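Local coordinates for aminoglycoside N(3)-acetyltransferase (Enterobacter cloacae, PDB 6NP5), which probably confers resistance to 2-deoxystreptamine antibiotics such as gentamicin, kanamycin and tobramycin by transferring an acetyl group from acetyl-CoA to their 3-amino group, at residues 182-187 with 203-208; 116-121 with 139-144. All blocks are in the same frame, centred on the assembly; numbering follows the deposited sequence. Where two conformers were deposited one is given.

Interaction 1: 182-187 with 203-208; sequences KRRVTY and SDWDSN. With 9CS ((1R,2S,3S,4R,6S)-4,6-diamino-3-[(3-amino-3-deoxy-alpha-D-glucopyranosyl)oxy]-2-hydroxycyclohexyl 2,6-diamino-2,6-dideoxy-alpha-D-glucopyranoside), chain B.
Arg-184 lies across the indole of Trp-205, and following it outward from the backbone shows how one long side chain can serve two partners. Its CB passes beside the carbonyl oxygen of Asp-204. CG and CD then pass outside the CE3-CZ3 rim of the six-membered ring, CG lying 3.6 Å from Trp-205 CE3. A bend at chi3 (60°) turns the guanidinium upright, its plane perpendicular to the ring, and NH1 drops over the ring centre, 3.4 Å from Trp-205 CE2, in a cation-pi contact. The other branch turns to the neighbouring strand residue: NH2 donates to Ser-203 OG over 2.9 Å, close to the guanidinium plane. Water 2 accepts from NH1 and probably donates to Asp-204 OD1.

Lys-182 takes the opposite face of the indole. Its CB touches Trp-205 CZ3 at 3.6 Å, CE makes a CH-pi contact, and NZ adds a second cation-pi interaction while donating to the carbonyl oxygens of Ala-175 and Ala-177. The indole is thus clamped between two cationic chains.

Arg-183 projects elsewhere and grips Asp-206 side-on, NE at 3.0 Å and NH2 at 3.1 Å from the same OD2, while its NH1 reaches Asp-212. The other carboxylate oxygen, OD1, accepts from Asn-208 N at 2.8 Å and closes an Asx turn, just where the chain approaches the aminoglycoside. There Ser-207 OG receives a hydrogen bond from amine N3 of the ligand, 2.8 Å away.

Reciprocal backbone bonds join Val-185 and Asp-204, an antiparallel hydrogen-bonded pair flanked by the non-hydrogen-bonded pairs Arg-184 with Trp-205 and Thr-186 with Ser-203. This is the open end of a beta hairpin, strands 184-193 and 196-205, whose outgoing chain continues into the aminoglycoside-binding site.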
loop_
_atom_site.group_PDB
_atom_site.type_symbol
_atom_site.label_atom_id
_atom_site.label_comp_id
_atom_site.label_asym_id
_atom_site.label_seq_id
_atom_site.Cartn_x
_atom_site.Cartn_y
_atom_site.Cartn_z
ATOM N N LYS A 182 11.035 -9.553 -16.914
ATOM C CA LYS A 182 10.062 -9.185 -15.889
ATOM C C LYS A 182 8.915 -10.178 -15.863
ATOM O O LYS A 182 8.363 -10.556 -16.904
ATOM C CB LYS A 182 9.546 -7.775 -16.136
ATOM C CG LYS A 182 10.638 -6.726 -15.938
ATOM C CD LYS A 182 10.239 -5.373 -16.556
ATOM C CE LYS A 182 9.211 -4.663 -15.700
ATOM N NZ LYS A 182 8.989 -3.265 -16.124
ATOM N N ARG A 183 8.577 -10.608 -14.661
ATOM C CA ARG A 183 7.502 -11.558 -14.435
ATOM C C ARG A 183 6.140 -10.881 -14.446
ATOM O O ARG A 183 5.957 -9.783 -13.886
ATOM C CB ARG A 183 7.693 -12.246 -13.079
ATOM C CG ARG A 183 8.879 -13.174 -13.038
ATOM C CD ARG A 183 9.218 -13.580 -11.615
ATOM N NE ARG A 183 8.126 -14.243 -10.924
ATOM C CZ ARG A 183 8.033 -15.552 -10.744
ATOM N NH1 ARG A 183 8.942 -16.355 -11.252
ATOM N NH2 ARG A 183 7.021 -16.063 -10.065
ATOM N N ARG A 184 5.174 -11.559 -15.042
ATOM C CA ARG A 184 3.794 -11.132 -15.028
ATOM C C ARG A 184 2.940 -12.269 -14.498
ATOM O O ARG A 184 3.344 -13.437 -14.494
ATOM C CB ARG A 184 3.337 -10.695 -16.430
ATOM C CG ARG A 184 4.121 -9.501 -16.905
ATOM C CD ARG A 184 3.682 -8.968 -18.253
ATOM N NE ARG A 184 2.293 -8.525 -18.296
ATOM C CZ ARG A 184 1.858 -7.351 -17.845
ATOM N NH1 ARG A 184 2.701 -6.498 -17.272
ATOM N NH2 ARG A 184 0.586 -7.037 -17.953
ATOM N N VAL A 185 1.768 -11.905 -14.015
ATOM C CA VAL A 185 0.768 -12.845 -13.530
ATOM C C VAL A 185 -0.558 -12.528 -14.201
ATOM O O VAL A 185 -0.816 -11.385 -14.603
ATOM C CB VAL A 185 0.586 -12.749 -11.989
ATOM C CG1 VAL A 185 1.792 -13.262 -11.257
ATOM C CG2 VAL A 185 0.252 -11.323 -11.536
ATOM N N THR A 186 -1.410 -13.552 -14.283
ATOM C CA THR A 186 -2.775 -13.418 -14.758
ATOM C C THR A 186 -3.713 -13.851 -13.644
ATOM O O THR A 186 -3.482 -14.876 -13.002
ATOM C CB THR A 186 -2.996 -14.264 -16.020
ATOM O OG1 THR A 186 -2.191 -13.739 -17.071
ATOM C CG2 THR A 186 -4.462 -14.214 -16.442
ATOM N N TYR A 187 -4.748 -13.058 -13.388
ATOM C CA TYR A 187 -5.717 -13.388 -12.352
ATOM C C TYR A 187 -7.027 -12.715 -12.710
ATOM O O TYR A 187 -7.106 -11.918 -13.654
ATOM C CB TYR A 187 -5.230 -13.017 -10.945
ATOM C CG TYR A 187 -4.818 -11.580 -10.756
ATOM C CD1 TYR A 187 -5.757 -10.587 -10.513
ATOM C CD2 TYR A 187 -3.487 -11.214 -10.826
ATOM C CE1 TYR A 187 -5.374 -9.264 -10.324
ATOM C CE2 TYR A 187 -3.092 -9.899 -10.626
ATOM C CZ TYR A 187 -4.032 -8.943 -10.382
ATOM O OH TYR A 187 -3.669 -7.627 -10.184
ATOM N N SER A 203 -3.716 -9.355 -16.880
ATOM C CA SER A 203 -2.349 -9.607 -16.464
ATOM C C SER A 203 -1.781 -8.329 -15.851
ATOM O O SER A 203 -2.250 -7.216 -16.115
ATOM C CB SER A 203 -1.492 -10.072 -17.636
ATOM O OG SER A 203 -1.350 -9.040 -18.604
ATOM N N ASP A 204 -0.759 -8.503 -15.030
ATOM C CA ASP A 204 -0.048 -7.361 -14.465
ATOM C C ASP A 204 1.333 -7.852 -14.043
ATOM O O ASP A 204 1.621 -9.044 -14.079
ATOM C CB ASP A 204 -0.825 -6.741 -13.296
ATOM C CG ASP A 204 -0.598 -5.239 -13.160
ATOM O OD1 ASP A 204 0.441 -4.707 -13.601
ATOM O OD2 ASP A 204 -1.464 -4.602 -12.540
ATOM N N TRP A 205 2.182 -6.926 -13.626
ATOM C CA TRP A 205 3.474 -7.322 -13.091
ATOM C C TRP A 205 3.289 -8.184 -11.858
ATOM O O TRP A 205 2.381 -7.966 -11.060
ATOM C CB TRP A 205 4.316 -6.079 -12.744
ATOM C CG TRP A 205 4.424 -5.164 -13.921
ATOM C CD1 TRP A 205 3.890 -3.919 -14.034
ATOM C CD2 TRP A 205 5.083 -5.436 -15.166
ATOM N NE1 TRP A 205 4.166 -3.396 -15.270
ATOM C CE2 TRP A 205 4.892 -4.309 -15.993
ATOM C CE3 TRP A 205 5.777 -6.543 -15.678
ATOM C CZ2 TRP A 205 5.410 -4.231 -17.290
ATOM C CZ3 TRP A 205 6.263 -6.478 -16.982
ATOM C CH2 TRP A 205 6.065 -5.332 -17.776
ATOM N N ASP A 206 4.173 -9.142 -11.674
ATOM C CA ASP A 206 4.125 -10.001 -10.498
ATOM C C ASP A 206 4.538 -9.195 -9.279
ATOM O O ASP A 206 5.690 -8.794 -9.161
ATOM C CB ASP A 206 5.066 -11.184 -10.716
ATOM C CG ASP A 206 4.921 -12.260 -9.664
ATOM O OD1 ASP A 206 4.266 -12.024 -8.625
ATOM O OD2 ASP A 206 5.435 -13.384 -9.905
ATOM N N SER A 207 3.592 -8.956 -8.374
ATOM C CA SER A 207 3.915 -8.188 -7.181
ATOM C C SER A 207 4.587 -9.038 -6.128
ATOM O O SER A 207 4.956 -8.502 -5.081
ATOM C CB SER A 207 2.666 -7.514 -6.611
ATOM O OG SER A 207 1.754 -8.449 -6.075
ATOM N N ASN A 208 4.782 -10.333 -6.391
ATOM C CA ASN A 208 5.524 -11.192 -5.489
ATOM C C ASN A 208 6.955 -11.413 -5.934
ATOM O O ASN A 208 7.623 -12.297 -5.402
ATOM C CB ASN A 208 4.780 -12.499 -5.278
ATOM C CG ASN A 208 3.578 -12.306 -4.419
ATOM O OD1 ASN A 208 2.427 -12.631 -4.785
ATOM N ND2 ASN A 208 3.817 -11.783 -3.256
HETATM C C1 9CS B . 4.283 -10.374 0.769
HETATM C C2 9CS B . 4.801 -10.180 2.185
HETATM C C3 9CS B . 6.059 -9.398 2.213
HETATM C C4 9CS B . 7.123 -10.063 1.385
HETATM C C5 9CS B . 6.588 -10.400 -0.017
HETATM C C6 9CS B . 7.534 -11.293 -0.771
HETATM C C7 9CS B . 1.229 -7.850 -2.614
HETATM C C8 9CS B . 1.337 -9.370 -2.476
HETATM C C9 9CS B . 2.081 -9.741 -1.187
HETATM C C10 9CS B . 3.463 -9.062 -1.090
HETATM C C11 9CS B . 3.388 -7.559 -1.383
HETATM C C12 9CS B . 2.630 -7.243 -2.672
HETATM C C13 9CS B . -0.423 -10.609 -3.516
HETATM C C14 9CS B . -1.939 -10.456 -3.543
HETATM C C15 9CS B . -2.563 -11.071 -2.323
HETATM C C16 9CS B . -2.161 -12.505 -2.245
HETATM C C17 9CS B . -0.642 -12.646 -2.216
HETATM C C18 9CS B . -0.156 -14.048 -2.119
HETATM N N1 9CS B . 6.963 -11.602 -2.074
HETATM N N2 9CS B . 4.759 -7.035 -1.450
HETATM N N3 9CS B . 0.482 -7.501 -3.820
HETATM N N4 9CS B . -4.064 -10.954 -2.366
HETATM O O5 9CS B . 5.328 -11.128 0.058
HETATM O O7 9CS B . 6.488 -9.269 3.610
HETATM O O8 9CS B . 8.289 -9.247 1.210
HETATM O O9 9CS B . 4.076 -9.132 0.192
HETATM O O10 9CS B . 2.251 -11.146 -1.160
HETATM O O11 9CS B . 0.041 -9.921 -2.395
HETATM O O12 9CS B . -0.071 -12.018 -3.434
HETATM O O13 9CS B . -2.200 -9.071 -3.577
HETATM O O14 9CS B . -2.668 -13.119 -1.047
HETATM O O15 9CS B . -0.647 -14.809 -3.158
HETATM N N6 9CS B . 3.725 -9.483 2.967
HETATM O O HOH W 1 5.192 -15.172 -7.866
HETATM O O HOH W 2 0.856 -4.466 -16.440
HETATM O O HOH W 3 4.779 -14.810 -12.316
HETATM O O HOH W 4 -1.575 -4.764 -17.439
HETATM O O HOH W 5 -3.901 -5.556 -12.040
#

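Interaction 2: 116-121 with 139-144. With 9CS ((1R,2S,3S,4R,6S)-4,6-diamino-3-[(3-amino-3-deoxy-alpha-D-glucopyranosyl)oxy]-2-hydroxycyclohexyl 2,6-diamino-2,6-dideoxy-alpha-D-glucopyranoside), chain B.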
loop_
_atom_site.group_PDB
_atom_site.type_symbol
_atom_site.label_atom_id
_atom_site.label_comp_id
_atom_site.label_asym_id
_atom_site.label_seq_id
_atom_site.Cartn_x
_atom_site.Cartn_y
_atom_site.Cartn_z
ATOM N N HIS A 116 -9.808 -1.353 -7.604
ATOM C CA HIS A 116 -9.067 -2.562 -7.917
ATOM C C HIS A 116 -9.206 -3.515 -6.736
ATOM O O HIS A 116 -8.720 -3.207 -5.643
ATOM C CB HIS A 116 -7.605 -2.187 -8.127
ATOM C CG HIS A 116 -6.795 -3.276 -8.748
ATOM N ND1 HIS A 116 -6.653 -4.524 -8.173
ATOM C CD2 HIS A 116 -6.041 -3.276 -9.873
ATOM C CE1 HIS A 116 -5.851 -5.246 -8.936
ATOM N NE2 HIS A 116 -5.478 -4.514 -9.972
ATOM N N PRO A 117 -9.862 -4.667 -6.885
ATOM C CA PRO A 117 -10.173 -5.451 -5.682
ATOM C C PRO A 117 -8.961 -5.986 -4.955
ATOM O O PRO A 117 -8.967 -6.056 -3.720
ATOM C CB PRO A 117 -11.091 -6.567 -6.210
ATOM C CG PRO A 117 -11.711 -5.970 -7.430
ATOM C CD PRO A 117 -10.581 -5.184 -8.063
ATOM N N ASP A 118 -7.921 -6.382 -5.684
ATOM C CA ASP A 118 -6.746 -6.969 -5.054
ATOM C C ASP A 118 -5.778 -5.899 -4.556
ATOM O O ASP A 118 -5.148 -6.054 -3.501
ATOM C CB ASP A 118 -6.043 -7.949 -6.010
ATOM C CG ASP A 118 -5.008 -8.778 -5.303
ATOM O OD1 ASP A 118 -5.367 -9.664 -4.485
ATOM O OD2 ASP A 118 -3.820 -8.491 -5.564
ATOM N N ALA A 119 -5.616 -4.830 -5.320
ATOM C CA ALA A 119 -4.680 -3.752 -5.005
ATOM C C ALA A 119 -5.372 -2.578 -4.303
ATOM O O ALA A 119 -4.817 -1.484 -4.244
ATOM C CB ALA A 119 -4.028 -3.281 -6.297
ATOM N N SER A 120 -6.536 -2.802 -3.699
ATOM C CA SER A 120 -7.379 -1.693 -3.285
ATOM C C SER A 120 -6.645 -0.743 -2.341
ATOM O O SER A 120 -5.977 -1.160 -1.384
ATOM C CB SER A 120 -8.666 -2.210 -2.621
ATOM O OG SER A 120 -9.635 -1.161 -2.499
ATOM N N MET A 121 -6.834 0.544 -2.590
ATOM C CA MET A 121 -6.238 1.628 -1.812
ATOM C C MET A 121 -7.333 2.505 -1.207
ATOM O O MET A 121 -8.318 2.827 -1.880
ATOM C CB MET A 121 -5.422 2.518 -2.734
ATOM C CG MET A 121 -4.329 1.795 -3.510
ATOM S SD MET A 121 -2.842 1.548 -2.524
ATOM C CE MET A 121 -1.994 0.323 -3.523
ATOM N N ALA A 139 -3.341 -2.182 -13.745
ATOM C CA ALA A 139 -2.585 -1.053 -13.212
ATOM C C ALA A 139 -2.604 -1.070 -11.687
ATOM O O ALA A 139 -3.040 -0.120 -11.023
ATOM C CB ALA A 139 -3.130 0.252 -13.783
ATOM N N ALA A 140 -2.109 -2.163 -11.118
ATOM C CA ALA A 140 -2.192 -2.357 -9.679
ATOM C C ALA A 140 -1.353 -1.332 -8.924
ATOM O O ALA A 140 -1.891 -0.605 -8.082
ATOM C CB ALA A 140 -1.796 -3.772 -9.295
ATOM N N TYR A 141 -0.039 -1.261 -9.211
ATOM C CA TYR A 141 0.887 -0.401 -8.477
ATOM C C TYR A 141 1.678 0.534 -9.374
ATOM O O TYR A 141 2.501 1.304 -8.869
ATOM C CB TYR A 141 1.856 -1.223 -7.594
ATOM C CG TYR A 141 1.128 -2.256 -6.787
ATOM C CD1 TYR A 141 0.334 -1.921 -5.691
ATOM C CD2 TYR A 141 1.110 -3.574 -7.212
ATOM C CE1 TYR A 141 -0.414 -2.873 -5.033
ATOM C CE2 TYR A 141 0.374 -4.549 -6.521
ATOM C CZ TYR A 141 -0.401 -4.185 -5.458
ATOM O OH TYR A 141 -1.164 -5.112 -4.774
ATOM N N GLY A 142 1.499 0.455 -10.685
ATOM C CA GLY A 142 2.313 1.163 -11.632
ATOM C C GLY A 142 1.679 2.454 -12.114
ATOM O O GLY A 142 0.821 3.062 -11.444
ATOM N N PRO A 143 2.091 2.898 -13.290
ATOM C CA PRO A 143 1.481 4.077 -13.895
ATOM C C PRO A 143 -0.035 3.977 -13.872
ATOM O O PRO A 143 -0.620 2.906 -14.073
ATOM C CB PRO A 143 2.026 4.063 -15.317
ATOM C CG PRO A 143 3.405 3.467 -15.144
ATOM C CD PRO A 143 3.229 2.395 -14.082
ATOM N N ARG A 144 -0.666 5.109 -13.601
ATOM C CA ARG A 144 -2.121 5.311 -13.601
ATOM C C ARG A 144 -2.791 4.815 -12.334
ATOM O O ARG A 144 -4.024 4.965 -12.211
ATOM C CB ARG A 144 -2.841 4.719 -14.820
ATOM C CG ARG A 144 -2.249 5.232 -16.155
ATOM C CD ARG A 144 -2.995 4.759 -17.418
ATOM N NE ARG A 144 -4.386 5.225 -17.461
ATOM C CZ ARG A 144 -4.801 6.412 -17.914
ATOM N NH1 ARG A 144 -3.933 7.317 -18.350
ATOM N NH2 ARG A 144 -6.100 6.707 -17.900
HETATM C C1 9CS B . 4.283 -10.374 0.769
HETATM C C2 9CS B . 4.801 -10.180 2.185
HETATM C C3 9CS B . 6.059 -9.398 2.213
HETATM C C4 9CS B . 7.123 -10.063 1.385
HETATM C C5 9CS B . 6.588 -10.400 -0.017
HETATM C C6 9CS B . 7.534 -11.293 -0.771
HETATM C C7 9CS B . 1.229 -7.850 -2.614
HETATM C C8 9CS B . 1.337 -9.370 -2.476
HETATM C C9 9CS B . 2.081 -9.741 -1.187
HETATM C C10 9CS B . 3.463 -9.062 -1.090
HETATM C C11 9CS B . 3.388 -7.559 -1.383
HETATM C C12 9CS B . 2.630 -7.243 -2.672
HETATM C C13 9CS B . -0.423 -10.609 -3.516
HETATM C C14 9CS B . -1.939 -10.456 -3.543
HETATM C C15 9CS B . -2.563 -11.071 -2.323
HETATM C C16 9CS B . -2.161 -12.505 -2.245
HETATM C C17 9CS B . -0.642 -12.646 -2.216
HETATM C C18 9CS B . -0.156 -14.048 -2.119
HETATM N N1 9CS B . 6.963 -11.602 -2.074
HETATM N N2 9CS B . 4.759 -7.035 -1.450
HETATM N N3 9CS B . 0.482 -7.501 -3.820
HETATM N N4 9CS B . -4.064 -10.954 -2.366
HETATM O O5 9CS B . 5.328 -11.128 0.058
HETATM O O7 9CS B . 6.488 -9.269 3.610
HETATM O O8 9CS B . 8.289 -9.247 1.210
HETATM O O9 9CS B . 4.076 -9.132 0.192
HETATM O O10 9CS B . 2.251 -11.146 -1.160
HETATM O O11 9CS B . 0.041 -9.921 -2.395
HETATM O O12 9CS B . -0.071 -12.018 -3.434
HETATM O O13 9CS B . -2.200 -9.071 -3.577
HETATM O O14 9CS B . -2.668 -13.119 -1.047
HETATM O O15 9CS B . -0.647 -14.809 -3.158
HETATM N N6 9CS B . 3.725 -9.483 2.967
HETATM O O HOH W 6 -2.416 -6.520 -6.755
#
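Tyr-141 brings the hydroxyl end of its ring up to the methyl group of Ala-119, whose CB is 3.8 Å from Tyr-141 CZ. In one of its two conformers, Met-121 crosses the tyrosine at about a right angle and sets CE at the ring edge, 3.9 Å from Tyr-141 CE1. Ala-140 completes the apolar patch: its CB lies over one face of the tyrosine ring, toward the rim, meets Ala-119 CB at 3.8 Å and approaches His-116 NE2 at the same distance. Ala-119 CB also lies over one face of the His-116 imidazole, toward the rim, so this small methyl is shared by histidine, tyrosine and alanine.

No direct hydrogen bond joins the two segments; the polar link is made through solvent and substrate. Water 6 donates to Asp-118 OD2 and lies 2.7 Å from Tyr-141 OH, bridging two groups that are themselves too far apart to bond. The aminoglycoside makes a second bridge. Its amine N3, on the 2-deoxystreptamine ring, donates to Tyr-141 OH at 3.1 Å, while the 3-amino-3-deoxyglucose unit is held by both oxygens of Asp-118, amine N4 reaching OD1 at 2.8 Å and hydroxyl O13 donating to OD2 at 2.6 Å. The carboxylate would also help to balance the positive charge expected on N4. Ser-65 OG bonds to Asp-118 OD1 as well and probably helps to fix its rotation. Small methyl groups thus pack behind Asp-118 and Tyr-141, whose polar atoms bind the aminoglycoside.

The segment 116-121 is the loop leading into strand 121-124, with Met-121 resting on Leu-57 and Phe-59 of the adjacent strand 55-59. The segment 139-144 runs between helices 128-132 and 146-152, and the ring of Tyr-141 meets that of His-171 on helix 170-176.

How the interactions relate
From the N terminus, interaction 2 closes first, drawing the loop before strand 121-124 against the one before helix 146-152 and enclosing the rest of strand 121-124 and helix 128-132. Interaction 1 closes later, at the open end of the hairpin 184-193 and 196-205. The two loops therefore follow in series, neither nested nor crossed. In space they meet: Asp-204 OD2 of the hairpin probably accepts a hydrogen bond from Ala-140 N at 2.9 Å, and Tyr-187 packs on His-116 as Ser-207 does on Tyr-141. Together they tie the two-stranded hairpin to loops beside the seven-stranded mixed sheet, and both touch the same aminoglycoside.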